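Local coordinates for devB protein (Vibrio cholerae O1 biovar eltor str. N16961, PDB 1Y89), which is of unproven function but probably acts as a 6-phosphogluconolactonase, hydrolysing 6-phosphogluconolactone to 6-phosphogluconate in the pentose phosphate pathway, at residues H4-T9 / W227-D232; I57-L62 / S90-P95; E107-A112 / S161-H166; N127-F132 / A178-A183. All coordinates share one frame; numbering follows the deposited sequence.

Interaction 1: H4-T9 / W227-D232; sequences HKIFPT and WYLDSD
Lys5 and Tyr228 sit abreast on neighbouring parallel strands, their side chains running the same way over one face of the sheet. From its root, Lys5 CB lies against the Trp227 carbonyl; CG, set beside the backbone N (chi1 -56°), carries the chain on over the phenol, and CD settles above one ring face, 4.1 Å from the centroid of the Tyr228 ring, a CH-pi contact placed toward the rim. CE passes the hydroxyl, 3.8 Å from Tyr228 OH. That hydroxyl is weakly bonded to Arg186. Phe7 comes obliquely from the same side of the ring, nearer CD2: its CE1 approaches Tyr228 CD2 to 3.5 Å, with the planes 23° apart but slid so far that the rings barely overlap. His4 and Trp227 repeat this slipped pairing on the face that also carries Ile6 and Leu229. The backbones are joined by Lys5 N to Trp227 O (2.8 Å), Leu229 N to Lys5 O (2.8 Å) and Phe7 N to Leu229 O (2.9 Å), all nearly straight. Helix 10-25 packs on Phe7 and Tyr228, and Asp230 OD1 accepts from Gly193 N and also caps the following helix at Ala233 N. His4, Lys5 and Ile6 also pair antiparallel with a strand of the second subunit. The arrangement is that of a parallel edge pair in a Rossmann-like alpha/beta sheet, here continued across the dimer interface.

Interaction 2: I57-L62 / S90-P95; sequences IQWKNL and SKINMP
The indole of Trp59 is sandwiched between two isoleucines: Ile92 of the facing segment on one side and Ile57, two residues earlier in the same segment, on the other. Ile92 CD1 stands over the middle of the six-membered ring, 3.5 Å from the centroid of that Trp59 ring and 12° off its normal, a well-centred CH-pi contact. On the opposite face Ile57 CG2 is equally central, 3.5 Å above the plane. Met94, present as selenomethionine, comes obliquely instead, its SE 3.9 Å from Trp59 CE3 in a Met-aromatic contact. At NE1, the indole N-H is taken by the carbonyl of Ala54, which fixes the rotation of the ring between its two covers.

The indole thus packs between two loops of the alpha/beta fold: the short 3-10 turn leading into strand 62-70, and the connection that leaves helix 80-89. Leu48 of helix 39-48 and Phe64 of that strand add further apolar cover.

Ile92 CG1 lies between the backbone N and the carbonyl carbon (chi1 61°), a torsion that swings CD1 over the ring while CG2 passes near NE1. Met94 runs extended, with CB 3.7 Å from Trp59 CB, and carries its methyl beyond the indole toward the carbonyl of Leu62. Pro95 closes the outer end, its CD resting 3.9 Å from Lys60 CA.

Interaction 3: E107-A112 / S161-H166; sequences EPQAEA and SVVASH
Ser161 OG donates a hydrogen bond to Ala112 O between helix 108-122 and strand 161-165, at a short 2.6 Å. The hydroxyl meets the carbonyl from above its plane, 54° out of it, rather than head-on. Beside this bond Ala112 CB lies 3.5 Å from Ser161 OG, and the methyl also reaches Val163 CG2. That branch of Val163 is the apolar centre of the contact: CG2 touches Pro108 O at 3.5 Å, the ring carbon CB of Pro108 at 3.9 Å and Gln109 OE1 at 3.6 Å.

The next shell is polar. Gln109 leaves the helix with CG anti to its backbone nitrogen, then bends at chi2 (54°) to bring its amide oxygen over to Val163 CG2. OE1 accepts from a water 2.7 Å away, and this water in turn accepts from Val163 N, 2.8 Å from it. The amide nitrogen, NE2, is bonded to Glu113, which holds the other side of the group. Farther out, Glu107 caps the helix start: OE1 takes Ala110 N and OE2 takes Gln109 N, while Val174 and Leu172 of strand 172-176 pack on Ala112 and Pro108.

Helix and strand, running roughly antiparallel at 151°, are therefore joined by small apolar groups framed by one direct and one water-mediated bond; the water satisfies a backbone N-H of the sheet's outermost strand within the chain.

Interaction 4: N127-F132 / A178-A183; sequences NGTPVF and AKVLQA
Thr129 turns its two branches to different parts of helix 178-183. CG2, anti to the backbone N, meets Ala183 CB at 3.5 Å, whereas OG1 faces the extended side chain of Lys179, which crosses obliquely and brings CE to 3.2 Å from Thr129 OG1. The lysine's NZ goes past the hydroxyl: it is bonded to the carbonyl of Ala158 and to a water 3.0 Å from NZ, and that water also binds Thr129 OG1 at 2.7 Å. Phe132 lies at a slant to Val180, with CD1 3.9 Å from Val180 CG1. At this ring's edge, in its plane, a second water ties Pro130 O, Phe132 N and Val180 O together, so backbone polar atoms of both segments are satisfied by one molecule. Val131 CG1 rests against the carbonyl of Ala183, 3.5 Å away. Trp65 meets the Phe132 ring edge-to-face. This is a short helix packed, with water bridges, on the segment leading into strand 134-137 of a Rossmann-like alpha/beta fold.

How the interactions relate
Interactions 1 and 3 mark the two ends of the same eight-stranded sheet: within this chain, strand 2-7 is outermost at one edge and strand 161-165 at the other, with the contact centres about 33 Å apart on opposite sides of the chain's centre. Interaction 4 is nearest to interaction 3, centres about 18 Å and nearest atoms about 5 Å apart, and their segments alternate along the sequence. Interaction 2 stands apart, about 25 Å from interaction 4 and 28 Å from interactions 1 and 3, centre to centre. Interaction 1 brings the chain's ends together, enclosing the other three in sequence. The side chain of His4 comes within about 3 Å, nearest atoms, of a bound nonaethylene glycol, probably a crystallisation additive.

Interaction 1: H4-T9 / W227-D232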
loop_
_atom_site.group_PDB
_atom_site.type_symbol
_atom_site.label_atom_id
_atom_site.label_comp_id
_atom_site.label_asym_id
_atom_site.label_seq_id
_atom_site.Cartn_x
_atom_site.Cartn_y
_atom_site.Cartn_z
ATOM N N HIS A 4 -4.934 -1.900 1.852
ATOM C CA HIS A 4 -5.920 -0.861 2.169
ATOM C C HIS A 4 -5.176 0.447 2.386
ATOM O O HIS A 4 -4.192 0.505 3.179
ATOM C CB HIS A 4 -6.638 -1.134 3.496
ATOM C CG HIS A 4 -7.362 -2.443 3.573
ATOM N ND1 HIS A 4 -6.716 -3.663 3.548
ATOM C CD2 HIS A 4 -8.672 -2.718 3.786
ATOM C CE1 HIS A 4 -7.603 -4.635 3.693
ATOM N NE2 HIS A 4 -8.796 -4.088 3.843
ATOM N N LYS A 5 -5.643 1.496 1.726
ATOM C CA LYS A 5 -5.030 2.807 1.872
ATOM C C LYS A 5 -6.087 3.806 2.315
ATOM O O LYS A 5 -7.151 3.883 1.710
ATOM C CB LYS A 5 -4.415 3.253 0.554
ATOM C CG LYS A 5 -3.408 2.280 -0.030
ATOM C CD LYS A 5 -2.680 2.933 -1.197
ATOM C CE LYS A 5 -1.461 2.132 -1.592
ATOM N NZ LYS A 5 -0.346 3.089 -1.783
ATOM N N ILE A 6 -5.802 4.561 3.369
ATOM C CA ILE A 6 -6.708 5.642 3.823
ATOM C C ILE A 6 -5.946 6.962 3.696
ATOM O O ILE A 6 -4.902 7.138 4.313
ATOM C CB ILE A 6 -7.205 5.413 5.273
ATOM C CG1 ILE A 6 -7.873 4.012 5.423
ATOM C CG2 ILE A 6 -8.148 6.580 5.756
ATOM C CD1 ILE A 6 -8.167 3.642 6.866
ATOM N N PHE A 7 -6.464 7.837 2.846
ATOM C CA PHE A 7 -5.867 9.129 2.509
ATOM C C PHE A 7 -6.656 10.213 3.201
ATOM O O PHE A 7 -7.859 10.058 3.436
ATOM C CB PHE A 7 -5.953 9.389 0.998
ATOM C CG PHE A 7 -5.123 8.437 0.147
ATOM C CD1 PHE A 7 -5.638 7.214 -0.271
ATOM C CD2 PHE A 7 -3.818 8.788 -0.233
ATOM C CE1 PHE A 7 -4.864 6.351 -1.073
ATOM C CE2 PHE A 7 -3.043 7.925 -1.011
ATOM C CZ PHE A 7 -3.565 6.727 -1.433
ATOM N N PRO A 8 -6.004 11.344 3.462
ATOM C CA PRO A 8 -6.679 12.413 4.199
ATOM C C PRO A 8 -7.714 13.194 3.356
ATOM O O PRO A 8 -8.598 13.825 3.922
ATOM C CB PRO A 8 -5.511 13.314 4.626
ATOM C CG PRO A 8 -4.500 13.169 3.475
ATOM C CD PRO A 8 -4.605 11.693 3.086
ATOM N N THR A 9 -7.592 13.154 2.017
ATOM C CA THR A 9 -8.425 13.977 1.130
ATOM C C THR A 9 -8.638 13.203 -0.163
ATOM O O THR A 9 -7.846 12.296 -0.482
ATOM C CB THR A 9 -7.747 15.321 0.737
ATOM O OG1 THR A 9 -6.579 15.039 -0.027
ATOM C CG2 THR A 9 -7.355 16.197 1.971
ATOM N N TRP A 227 -8.083 -1.371 -1.563
ATOM C CA TRP A 227 -9.160 -0.487 -1.190
ATOM C C TRP A 227 -8.558 0.895 -0.933
ATOM O O TRP A 227 -7.701 1.050 -0.045
ATOM C CB TRP A 227 -9.857 -1.014 0.081
ATOM C CG TRP A 227 -10.586 -2.312 -0.203
ATOM C CD1 TRP A 227 -10.056 -3.554 -0.278
ATOM C CD2 TRP A 227 -11.961 -2.435 -0.534
ATOM N NE1 TRP A 227 -11.041 -4.472 -0.611
ATOM C CE2 TRP A 227 -12.220 -3.799 -0.765
ATOM C CE3 TRP A 227 -13.013 -1.519 -0.629
ATOM C CZ2 TRP A 227 -13.491 -4.277 -1.097
ATOM C CZ3 TRP A 227 -14.290 -2.003 -0.960
ATOM C CH2 TRP A 227 -14.504 -3.360 -1.197
ATOM N N TYR A 228 -8.971 1.883 -1.720
ATOM C CA TYR A 228 -8.493 3.270 -1.560
ATOM C C TYR A 228 -9.640 4.050 -0.919
ATOM O O TYR A 228 -10.699 4.184 -1.538
ATOM C CB TYR A 228 -8.210 3.904 -2.937
ATOM C CG TYR A 228 -6.848 3.564 -3.529
ATOM C CD1 TYR A 228 -6.480 2.250 -3.767
ATOM C CD2 TYR A 228 -5.941 4.562 -3.856
ATOM C CE1 TYR A 228 -5.227 1.948 -4.281
ATOM C CE2 TYR A 228 -4.694 4.279 -4.371
ATOM C CZ TYR A 228 -4.337 2.961 -4.573
ATOM O OH TYR A 228 -3.083 2.660 -5.043
ATOM N N LEU A 229 -9.456 4.540 0.307
ATOM C CA LEU A 229 -10.524 5.289 0.958
ATOM C C LEU A 229 -10.012 6.672 1.317
ATOM O O LEU A 229 -8.802 6.869 1.472
ATOM C CB LEU A 229 -10.943 4.607 2.276
ATOM C CG LEU A 229 -11.303 3.110 2.310
ATOM C CD1 LEU A 229 -11.825 2.773 3.694
ATOM C CD2 LEU A 229 -12.275 2.656 1.272
ATOM N N ASP A 230 -10.935 7.615 1.490
ATOM C CA ASP A 230 -10.592 8.833 2.186
ATOM C C ASP A 230 -11.096 8.734 3.615
ATOM O O ASP A 230 -11.779 7.755 3.969
ATOM C CB ASP A 230 -11.103 10.092 1.449
ATOM C CG ASP A 230 -12.622 10.142 1.302
ATOM O OD1 ASP A 230 -13.333 9.162 1.613
ATOM O OD2 ASP A 230 -13.112 11.197 0.848
ATOM N N SER A 231 -10.721 9.712 4.448
ATOM C CA SER A 231 -11.091 9.719 5.843
ATOM C C SER A 231 -12.592 9.590 5.988
ATOM O O SER A 231 -13.066 8.826 6.838
ATOM C CB SER A 231 -10.615 11.025 6.516
ATOM O OG SER A 231 -9.208 10.957 6.629
ATOM N N ASP A 232 -13.340 10.304 5.141
ATOM C CA ASP A 232 -14.808 10.253 5.223
ATOM C C ASP A 232 -15.354 8.847 5.010
ATOM O O ASP A 232 -16.153 8.363 5.806
ATOM C CB ASP A 232 -15.461 11.229 4.242
ATOM C CG ASP A 232 -15.404 12.685 4.736
ATOM O OD1 ASP A 232 -15.003 12.917 5.895
ATOM O OD2 ASP A 232 -15.772 13.577 3.962
#

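Interaction 2: I57-L62 / S90-P95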
loop_
_atom_site.group_PDB
_atom_site.type_symbol
_atom_site.label_atom_id
_atom_site.label_comp_id
_atom_site.label_asym_id
_atom_site.label_seq_id
_atom_site.Cartn_x
_atom_site.Cartn_y
_atom_site.Cartn_z
ATOM N N ILE A 57 3.033 11.945 -18.923
ATOM C CA ILE A 57 2.575 10.561 -19.046
ATOM C C ILE A 57 2.810 10.105 -20.495
ATOM O O ILE A 57 2.457 10.809 -21.445
ATOM C CB ILE A 57 1.098 10.384 -18.627
ATOM C CG1 ILE A 57 0.987 10.648 -17.115
ATOM C CG2 ILE A 57 0.586 8.960 -19.038
ATOM C CD1 ILE A 57 -0.427 10.423 -16.530
ATOM N N GLN A 58 3.431 8.944 -20.662
ATOM C CA GLN A 58 3.680 8.449 -22.018
ATOM C C GLN A 58 2.460 7.700 -22.485
ATOM O O GLN A 58 2.408 6.466 -22.404
ATOM C CB GLN A 58 4.960 7.598 -22.033
ATOM C CG GLN A 58 6.182 8.403 -21.502
ATOM C CD GLN A 58 6.515 9.649 -22.342
ATOM O OE1 GLN A 58 6.811 9.548 -23.552
ATOM N NE2 GLN A 58 6.480 10.842 -21.700
ATOM N N TRP A 59 1.461 8.456 -22.949
ATOM C CA TRP A 59 0.139 7.896 -23.331
ATOM C C TRP A 59 0.221 6.781 -24.355
ATOM O O TRP A 59 -0.652 5.915 -24.391
ATOM C CB TRP A 59 -0.786 9.013 -23.861
ATOM C CG TRP A 59 -1.000 10.094 -22.836
ATOM C CD1 TRP A 59 -0.440 11.340 -22.833
ATOM C CD2 TRP A 59 -1.758 9.986 -21.630
ATOM N NE1 TRP A 59 -0.843 12.031 -21.709
ATOM C CE2 TRP A 59 -1.666 11.224 -20.966
ATOM C CE3 TRP A 59 -2.564 8.971 -21.066
ATOM C CZ2 TRP A 59 -2.308 11.468 -19.750
ATOM C CZ3 TRP A 59 -3.215 9.225 -19.850
ATOM C CH2 TRP A 59 -3.077 10.456 -19.219
ATOM N N LYS A 60 1.264 6.815 -25.198
ATOM C CA LYS A 60 1.461 5.790 -26.224
ATOM C C LYS A 60 1.624 4.360 -25.660
ATOM O O LYS A 60 1.353 3.382 -26.367
ATOM C CB LYS A 60 2.655 6.142 -27.144
ATOM C CG LYS A 60 3.996 6.034 -26.438
ATOM C CD LYS A 60 5.173 6.589 -27.272
ATOM C CE LYS A 60 6.467 6.706 -26.420
ATOM N NZ LYS A 60 7.663 7.057 -27.301
ATOM N N ASN A 61 2.069 4.253 -24.403
ATOM C CA ASN A 61 2.244 2.971 -23.697
ATOM C C ASN A 61 1.026 2.489 -22.886
ATOM O O ASN A 61 0.964 1.336 -22.440
ATOM C CB ASN A 61 3.468 3.049 -22.773
ATOM C CG ASN A 61 4.742 3.208 -23.536
ATOM O OD1 ASN A 61 4.852 2.709 -24.668
ATOM N ND2 ASN A 61 5.732 3.887 -22.934
ATOM N N LEU A 62 0.038 3.365 -22.714
ATOM C CA LEU A 62 -1.156 3.012 -21.917
ATOM C C LEU A 62 -2.311 2.636 -22.824
ATOM O O LEU A 62 -2.511 3.251 -23.853
ATOM C CB LEU A 62 -1.573 4.184 -20.994
ATOM C CG LEU A 62 -0.560 4.744 -19.994
ATOM C CD1 LEU A 62 -1.194 5.766 -19.056
ATOM C CD2 LEU A 62 0.089 3.632 -19.187
ATOM N N SER A 90 -9.862 14.132 -24.902
ATOM C CA SER A 90 -9.896 15.297 -25.797
ATOM C C SER A 90 -8.871 16.393 -25.416
ATOM O O SER A 90 -8.743 17.399 -26.121
ATOM C CB SER A 90 -11.297 15.886 -25.795
ATOM O OG SER A 90 -11.555 16.478 -24.542
ATOM N N LYS A 91 -8.168 16.215 -24.297
ATOM C CA LYS A 91 -7.229 17.232 -23.808
ATOM C C LYS A 91 -5.782 16.763 -23.897
ATOM O O LYS A 91 -4.876 17.462 -23.407
ATOM C CB LYS A 91 -7.518 17.592 -22.338
ATOM C CG LYS A 91 -8.969 17.779 -21.983
ATOM C CD LYS A 91 -9.501 19.034 -22.560
ATOM C CE LYS A 91 -10.944 19.191 -22.183
ATOM N NZ LYS A 91 -11.480 20.405 -22.832
ATOM N N ILE A 92 -5.555 15.575 -24.454
ATOM C CA ILE A 92 -4.221 14.969 -24.441
ATOM C C ILE A 92 -3.897 14.361 -25.791
ATOM O O ILE A 92 -4.787 14.221 -26.637
ATOM C CB ILE A 92 -4.042 13.867 -23.337
ATOM C CG1 ILE A 92 -5.029 12.706 -23.562
ATOM C CG2 ILE A 92 -4.084 14.483 -21.931
ATOM C CD1 ILE A 92 -4.756 11.446 -22.767
ATOM N N ASN A 93 -2.623 14.021 -25.993
ATOM C CA ASN A 93 -2.199 13.387 -27.229
ATOM C C ASN A 93 -1.963 11.897 -27.023
ATOM O O ASN A 93 -0.888 11.459 -26.611
ATOM C CB ASN A 93 -0.944 14.065 -27.790
ATOM C CG ASN A 93 -0.606 13.598 -29.200
ATOM O OD1 ASN A 93 -1.452 13.022 -29.909
ATOM N ND2 ASN A 93 0.640 13.845 -29.623
HETATM N N MSE A 94 -2.981 11.116 -27.328
HETATM C CA MSE A 94 -2.936 9.690 -27.074
HETATM C C MSE A 94 -3.462 9.000 -28.323
HETATM O O MSE A 94 -4.505 9.417 -28.841
HETATM C CB MSE A 94 -3.830 9.363 -25.880
HETATM C CG MSE A 94 -4.132 7.889 -25.723
HETATM SE SE MSE A 94 -4.783 7.603 -23.915
HETATM C CE MSE A 94 -4.473 5.576 -23.855
ATOM N N PRO A 95 -2.761 7.945 -28.803
ATOM C CA PRO A 95 -3.263 7.276 -30.016
ATOM C C PRO A 95 -4.703 6.787 -29.818
ATOM O O PRO A 95 -5.053 6.264 -28.744
ATOM C CB PRO A 95 -2.300 6.091 -30.211
ATOM C CG PRO A 95 -1.067 6.444 -29.453
ATOM C CD PRO A 95 -1.515 7.330 -28.292
#

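Interaction 3: E107-A112 / S161-H166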
loop_
_atom_site.group_PDB
_atom_site.type_symbol
_atom_site.label_atom_id
_atom_site.label_comp_id
_atom_site.label_asym_id
_atom_site.label_seq_id
_atom_site.Cartn_x
_atom_site.Cartn_y
_atom_site.Cartn_z
ATOM N N GLU A 107 -25.868 -3.052 -30.712
ATOM C CA GLU A 107 -26.645 -4.140 -30.096
ATOM C C GLU A 107 -25.801 -4.767 -28.970
ATOM O O GLU A 107 -24.660 -5.218 -29.213
ATOM C CB GLU A 107 -27.067 -5.167 -31.158
ATOM C CG GLU A 107 -28.111 -6.166 -30.686
ATOM C CD GLU A 107 -27.500 -7.281 -29.833
ATOM O OE1 GLU A 107 -26.530 -7.922 -30.305
ATOM O OE2 GLU A 107 -27.973 -7.496 -28.685
ATOM N N PRO A 108 -26.333 -4.772 -27.735
ATOM C CA PRO A 108 -25.473 -5.115 -26.570
ATOM C C PRO A 108 -24.869 -6.500 -26.551
ATOM O O PRO A 108 -23.727 -6.627 -26.141
ATOM C CB PRO A 108 -26.419 -4.960 -25.366
ATOM C CG PRO A 108 -27.450 -3.996 -25.871
ATOM C CD PRO A 108 -27.697 -4.424 -27.294
ATOM N N GLN A 109 -25.618 -7.537 -26.951
ATOM C CA GLN A 109 -25.065 -8.895 -26.883
ATOM C C GLN A 109 -23.885 -9.099 -27.843
ATOM O O GLN A 109 -22.846 -9.640 -27.446
ATOM C CB GLN A 109 -26.147 -9.951 -27.122
ATOM C CG GLN A 109 -25.641 -11.394 -26.926
ATOM C CD GLN A 109 -24.982 -11.616 -25.554
ATOM O OE1 GLN A 109 -25.534 -11.211 -24.501
ATOM N NE2 GLN A 109 -23.805 -12.294 -25.562
ATOM N N ALA A 110 -24.054 -8.693 -29.110
ATOM C CA ALA A 110 -22.958 -8.812 -30.070
ATOM C C ALA A 110 -21.811 -7.884 -29.662
ATOM O O ALA A 110 -20.631 -8.186 -29.900
ATOM C CB ALA A 110 -23.427 -8.521 -31.490
ATOM N N GLU A 111 -22.142 -6.771 -29.009
ATOM C CA GLU A 111 -21.094 -5.907 -28.479
ATOM C C GLU A 111 -20.323 -6.544 -27.316
ATOM O O GLU A 111 -19.089 -6.484 -27.299
ATOM C CB GLU A 111 -21.620 -4.493 -28.155
ATOM C CG GLU A 111 -20.588 -3.600 -27.443
ATOM C CD GLU A 111 -19.249 -3.445 -28.181
ATOM O OE1 GLU A 111 -19.145 -3.730 -29.387
ATOM O OE2 GLU A 111 -18.277 -3.011 -27.545
ATOM N N ALA A 112 -21.010 -7.157 -26.351
ATOM C CA ALA A 112 -20.302 -7.920 -25.307
ATOM C C ALA A 112 -19.326 -8.946 -25.921
ATOM O O ALA A 112 -18.189 -9.091 -25.428
ATOM C CB ALA A 112 -21.285 -8.632 -24.367
ATOM N N SER A 161 -17.217 -11.154 -20.716
ATOM C CA SER A 161 -18.083 -9.969 -20.582
ATOM C C SER A 161 -19.501 -10.478 -20.507
ATOM O O SER A 161 -19.765 -11.654 -20.800
ATOM C CB SER A 161 -17.951 -9.076 -21.804
ATOM O OG SER A 161 -18.338 -9.840 -22.955
ATOM N N VAL A 162 -20.411 -9.584 -20.142
ATOM C CA VAL A 162 -21.794 -9.966 -19.951
ATOM C C VAL A 162 -22.658 -8.739 -20.190
ATOM O O VAL A 162 -22.218 -7.611 -19.907
ATOM C CB VAL A 162 -22.013 -10.583 -18.504
ATOM C CG1 VAL A 162 -21.715 -9.555 -17.372
ATOM C CG2 VAL A 162 -23.420 -11.231 -18.362
ATOM N N VAL A 163 -23.884 -8.947 -20.687
ATOM C CA VAL A 163 -24.868 -7.866 -20.701
ATOM C C VAL A 163 -25.614 -7.876 -19.374
ATOM O O VAL A 163 -26.086 -8.925 -18.947
ATOM C CB VAL A 163 -25.859 -7.960 -21.903
ATOM C CG1 VAL A 163 -26.958 -6.831 -21.838
ATOM C CG2 VAL A 163 -25.083 -7.901 -23.222
ATOM N N ALA A 164 -25.705 -6.717 -18.726
ATOM C CA ALA A 164 -26.358 -6.602 -17.429
ATOM C C ALA A 164 -27.428 -5.509 -17.487
ATOM O O ALA A 164 -27.315 -4.581 -18.271
ATOM C CB ALA A 164 -25.318 -6.257 -16.346
ATOM N N SER A 165 -28.486 -5.619 -16.689
ATOM C CA SER A 165 -29.433 -4.492 -16.643
ATOM C C SER A 165 -29.430 -3.907 -15.256
ATOM O O SER A 165 -29.376 -4.642 -14.255
ATOM C CB SER A 165 -30.828 -4.890 -17.106
ATOM O OG SER A 165 -31.435 -5.672 -16.129
ATOM N N HIS A 166 -29.400 -2.581 -15.190
ATOM C CA HIS A 166 -29.420 -1.916 -13.910
ATOM C C HIS A 166 -30.693 -2.371 -13.156
ATOM O O HIS A 166 -31.797 -2.342 -13.715
ATOM C CB HIS A 166 -29.412 -0.404 -14.089
ATOM C CG HIS A 166 -29.102 0.327 -12.825
ATOM N ND1 HIS A 166 -30.038 0.512 -11.830
ATOM C CD2 HIS A 166 -27.949 0.881 -12.370
ATOM C CE1 HIS A 166 -29.477 1.147 -10.815
ATOM N NE2 HIS A 166 -28.211 1.395 -11.120
HETATM O O HOH W 1 -24.710 -11.391 -21.898
#

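Interaction 4: N127-F132 / A178-A183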
loop_
_atom_site.group_PDB
_atom_site.type_symbol
_atom_site.label_atom_id
_atom_site.label_comp_id
_atom_site.label_asym_id
_atom_site.label_seq_id
_atom_site.Cartn_x
_atom_site.Cartn_y
_atom_site.Cartn_z
ATOM N N ASN A 127 -4.321 -18.787 -18.873
ATOM C CA ASN A 127 -5.417 -19.771 -18.952
ATOM C C ASN A 127 -6.560 -19.242 -19.789
ATOM O O ASN A 127 -7.721 -19.481 -19.467
ATOM C CB ASN A 127 -5.930 -20.148 -17.554
ATOM C CG ASN A 127 -4.921 -20.958 -16.755
ATOM O OD1 ASN A 127 -4.508 -22.027 -17.175
ATOM N ND2 ASN A 127 -4.519 -20.445 -15.595
ATOM N N GLY A 128 -6.232 -18.516 -20.862
ATOM C CA GLY A 128 -7.245 -17.956 -21.768
ATOM C C GLY A 128 -7.815 -16.590 -21.403
ATOM O O GLY A 128 -8.490 -15.946 -22.217
ATOM N N THR A 129 -7.578 -16.138 -20.170
ATOM C CA THR A 129 -8.202 -14.916 -19.694
ATOM C C THR A 129 -7.199 -13.770 -19.834
ATOM O O THR A 129 -6.044 -13.903 -19.394
ATOM C CB THR A 129 -8.648 -15.067 -18.227
ATOM O OG1 THR A 129 -9.436 -16.273 -18.090
ATOM C CG2 THR A 129 -9.443 -13.837 -17.730
ATOM N N PRO A 130 -7.627 -12.646 -20.456
ATOM C CA PRO A 130 -6.753 -11.459 -20.505
ATOM C C PRO A 130 -6.399 -11.014 -19.096
ATOM O O PRO A 130 -7.289 -10.921 -18.209
ATOM C CB PRO A 130 -7.635 -10.395 -21.175
ATOM C CG PRO A 130 -9.027 -10.930 -21.132
ATOM C CD PRO A 130 -8.904 -12.411 -21.156
ATOM N N VAL A 131 -5.117 -10.720 -18.903
ATOM C CA VAL A 131 -4.620 -10.315 -17.598
ATOM C C VAL A 131 -4.401 -8.778 -17.601
ATOM O O VAL A 131 -3.456 -8.262 -18.189
ATOM C CB VAL A 131 -3.342 -11.089 -17.243
ATOM C CG1 VAL A 131 -2.707 -10.536 -15.911
ATOM C CG2 VAL A 131 -3.645 -12.621 -17.162
ATOM N N PHE A 132 -5.323 -8.045 -16.984
ATOM C CA PHE A 132 -5.153 -6.604 -16.877
ATOM C C PHE A 132 -4.023 -6.278 -15.926
ATOM O O PHE A 132 -3.824 -6.956 -14.899
ATOM C CB PHE A 132 -6.462 -5.915 -16.444
ATOM C CG PHE A 132 -7.382 -5.639 -17.618
ATOM C CD1 PHE A 132 -8.156 -6.662 -18.171
ATOM C CD2 PHE A 132 -7.400 -4.377 -18.208
ATOM C CE1 PHE A 132 -8.959 -6.438 -19.292
ATOM C CE2 PHE A 132 -8.198 -4.108 -19.334
ATOM C CZ PHE A 132 -8.983 -5.111 -19.872
ATOM N N ALA A 178 -16.846 -11.284 -13.486
ATOM C CA ALA A 178 -15.995 -11.436 -12.279
ATOM C C ALA A 178 -14.638 -12.090 -12.620
ATOM O O ALA A 178 -13.587 -11.730 -12.074
ATOM C CB ALA A 178 -16.721 -12.255 -11.216
ATOM N N LYS A 179 -14.682 -13.053 -13.538
ATOM C CA LYS A 179 -13.499 -13.787 -13.959
ATOM C C LYS A 179 -12.376 -12.880 -14.443
ATOM O O LYS A 179 -11.191 -13.114 -14.130
ATOM C CB LYS A 179 -13.915 -14.734 -15.089
ATOM C CG LYS A 179 -12.802 -15.439 -15.764
ATOM C CD LYS A 179 -13.459 -16.381 -16.819
ATOM C CE LYS A 179 -12.439 -17.216 -17.487
ATOM N NZ LYS A 179 -13.054 -18.285 -18.387
ATOM N N VAL A 180 -12.725 -11.860 -15.228
ATOM C CA VAL A 180 -11.679 -10.938 -15.697
ATOM C C VAL A 180 -11.094 -10.120 -14.521
ATOM O O VAL A 180 -9.864 -9.911 -14.413
ATOM C CB VAL A 180 -12.231 -10.002 -16.800
ATOM C CG1 VAL A 180 -11.173 -8.984 -17.234
ATOM C CG2 VAL A 180 -12.738 -10.878 -18.014
ATOM N N LEU A 181 -11.960 -9.624 -13.638
ATOM C CA LEU A 181 -11.434 -8.938 -12.440
ATOM C C LEU A 181 -10.511 -9.798 -11.586
ATOM O O LEU A 181 -9.456 -9.341 -11.136
ATOM C CB LEU A 181 -12.576 -8.390 -11.565
ATOM C CG LEU A 181 -13.236 -7.078 -11.944
ATOM C CD1 LEU A 181 -13.584 -6.962 -13.442
ATOM C CD2 LEU A 181 -14.541 -6.857 -11.046
ATOM N N GLN A 182 -10.904 -11.047 -11.374
ATOM C CA GLN A 182 -10.126 -11.986 -10.584
ATOM C C GLN A 182 -8.764 -12.329 -11.231
ATOM O O GLN A 182 -7.787 -12.615 -10.524
ATOM C CB GLN A 182 -10.962 -13.263 -10.370
ATOM C CG GLN A 182 -12.193 -13.067 -9.464
ATOM C CD GLN A 182 -13.214 -14.214 -9.583
ATOM O OE1 GLN A 182 -13.317 -14.857 -10.629
ATOM N NE2 GLN A 182 -13.998 -14.439 -8.519
ATOM N N ALA A 183 -8.695 -12.291 -12.568
ATOM C CA ALA A 183 -7.447 -12.587 -13.282
ATOM C C ALA A 183 -6.429 -11.444 -13.350
ATOM O O ALA A 183 -5.277 -11.640 -13.781
ATOM C CB ALA A 183 -7.778 -13.098 -14.697
HETATM O O HOH W 2 -10.501 -17.866 -19.979
HETATM O O HOH W 3 -7.671 -9.408 -16.039
#